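Local coordinates for protein DnaJ homolog subfamily C member 3 (Mus musculus, PDB 3IEG) that acts as a co-chaperone in the unfolded protein response of the endoplasmic reticulum, binds misfolded proteins through its TPR domain and restrains GCN2 kinase activity, at residues R223-A226 against H227-Q230. Sequence-based numbering, arbitrary orientation.
Sequences RCFA and HYKQ
R223 O accepts a hydrogen bond from H227 N at 3.2 Å, one turn further along helix 222-246. The R223 guanidinium forms a salt bridge with E189 of helix 188-201. At C224, the carbonyl O accepts a hydrogen bond from the amide N of Y228 at 3.0 Å. The C224 sulfur leaves the turn and is tied to C214 by a disulfide, which pins the start of this helix to helix 204-217.

F225 carries the side-chain contact. Its O accepts a hydrogen bond from K229 N at 3.1 Å, with the donor nearly in line with the C=O bond. The F225 side chain has CG anti to the backbone N (chi1 -168°), which carries the ring forward along the helix, beside Y228 and K229. K229 lays its aliphatic chain against the ring, with CG over one face and CD 3.8 Å from F225 CE2. Y228 meets the ring obliquely, its CD2 4.1 Å from F225 CE1.

Three polar ends turn to other partners: Y228 OH is hydrogen-bonded to R212 and K232, H227 NE2 hydrogen-bonds to S207 OG while its ring meets Y199 edge-to-face, and Q230 NE2 hydrogen-bonds to Y199 OH and T263 O.

This is regular i to i+4 alpha-helical bonding, with an i, i+3, i+4 side-chain cluster at the surface of a TPR superhelix.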
loop_
_atom_site.group_PDB
_atom_site.type_symbol
_atom_site.label_atom_id
_atom_site.label_comp_id
_atom_site.label_asym_id
_atom_site.label_seq_id
_atom_site.Cartn_x
_atom_site.Cartn_y
_atom_site.Cartn_z
ATOM N N ARG A 223 20.067 -3.270 2.727
ATOM C CA ARG A 223 18.988 -3.641 3.649
ATOM C C ARG A 223 17.933 -4.498 2.965
ATOM O O ARG A 223 17.441 -5.465 3.542
ATOM C CB ARG A 223 18.338 -2.408 4.288
ATOM C CG ARG A 223 18.975 -1.978 5.618
ATOM C CD ARG A 223 17.935 -1.404 6.597
ATOM N NE ARG A 223 17.900 0.063 6.639
ATOM C CZ ARG A 223 17.235 0.847 5.787
ATOM N NH1 ARG A 223 16.542 0.333 4.781
ATOM N NH2 ARG A 223 17.275 2.164 5.932
ATOM N N CYS A 224 17.591 -4.139 1.733
ATOM C CA CYS A 224 16.620 -4.901 0.961
ATOM C C CYS A 224 17.122 -6.304 0.682
ATOM O O CYS A 224 16.330 -7.252 0.652
ATOM C CB CYS A 224 16.286 -4.210 -0.356
ATOM S SG CYS A 224 14.870 -3.144 -0.231
ATOM N N PHE A 225 18.436 -6.428 0.483
ATOM C CA PHE A 225 19.026 -7.717 0.184
ATOM C C PHE A 225 19.059 -8.605 1.422
ATOM O O PHE A 225 18.675 -9.768 1.340
ATOM C CB PHE A 225 20.414 -7.573 -0.446
ATOM C CG PHE A 225 20.940 -8.851 -1.041
ATOM C CD1 PHE A 225 20.429 -9.336 -2.254
ATOM C CD2 PHE A 225 21.939 -9.577 -0.392
ATOM C CE1 PHE A 225 20.905 -10.531 -2.808
ATOM C CE2 PHE A 225 22.428 -10.772 -0.938
ATOM C CZ PHE A 225 21.914 -11.248 -2.149
ATOM N N ALA A 226 19.484 -8.052 2.557
ATOM C CA ALA A 226 19.575 -8.810 3.811
ATOM C C ALA A 226 18.218 -9.368 4.224
ATOM O O ALA A 226 18.134 -10.472 4.772
ATOM C CB ALA A 226 20.156 -7.948 4.938
ATOM N N HIS A 227 17.169 -8.588 3.965
ATOM C CA HIS A 227 15.816 -8.976 4.289
ATOM C C HIS A 227 15.293 -10.012 3.289
ATOM O O HIS A 227 14.586 -10.927 3.677
ATOM C CB HIS A 227 14.899 -7.752 4.385
ATOM C CG HIS A 227 13.459 -8.103 4.555
ATOM N ND1 HIS A 227 12.992 -8.812 5.641
ATOM C CD2 HIS A 227 12.387 -7.890 3.756
ATOM C CE1 HIS A 227 11.691 -9.006 5.510
ATOM N NE2 HIS A 227 11.300 -8.454 4.376
ATOM N N TYR A 228 15.647 -9.863 2.015
ATOM C CA TYR A 228 15.350 -10.849 0.956
ATOM C C TYR A 228 15.794 -12.250 1.357
ATOM O O TYR A 228 15.032 -13.213 1.239
ATOM C CB TYR A 228 16.044 -10.445 -0.355
ATOM C CG TYR A 228 15.961 -11.437 -1.504
ATOM C CD1 TYR A 228 14.739 -11.777 -2.068
ATOM C CD2 TYR A 228 17.114 -11.995 -2.058
ATOM C CE1 TYR A 228 14.659 -12.665 -3.133
ATOM C CE2 TYR A 228 17.047 -12.881 -3.128
ATOM C CZ TYR A 228 15.816 -13.212 -3.652
ATOM O OH TYR A 228 15.717 -14.087 -4.697
ATOM N N LYS A 229 17.017 -12.356 1.866
ATOM C CA LYS A 229 17.567 -13.648 2.256
ATOM C C LYS A 229 16.755 -14.274 3.376
ATOM O O LYS A 229 16.551 -15.492 3.388
ATOM C CB LYS A 229 19.044 -13.526 2.637
ATOM C CG LYS A 229 19.913 -12.985 1.505
ATOM C CD LYS A 229 21.385 -13.302 1.692
ATOM C CE LYS A 229 22.044 -12.469 2.775
ATOM N NZ LYS A 229 23.538 -12.601 2.699
ATOM N N GLN A 230 16.278 -13.434 4.293
ATOM C CA GLN A 230 15.456 -13.880 5.417
ATOM C C GLN A 230 14.065 -14.344 4.974
ATOM O O GLN A 230 13.668 -15.456 5.300
ATOM C CB GLN A 230 15.355 -12.792 6.486
ATOM C CG GLN A 230 14.370 -13.090 7.609
ATOM C CD GLN A 230 14.859 -14.156 8.583
ATOM O OE1 GLN A 230 15.943 -14.718 8.418
ATOM N NE2 GLN A 230 14.060 -14.436 9.608
#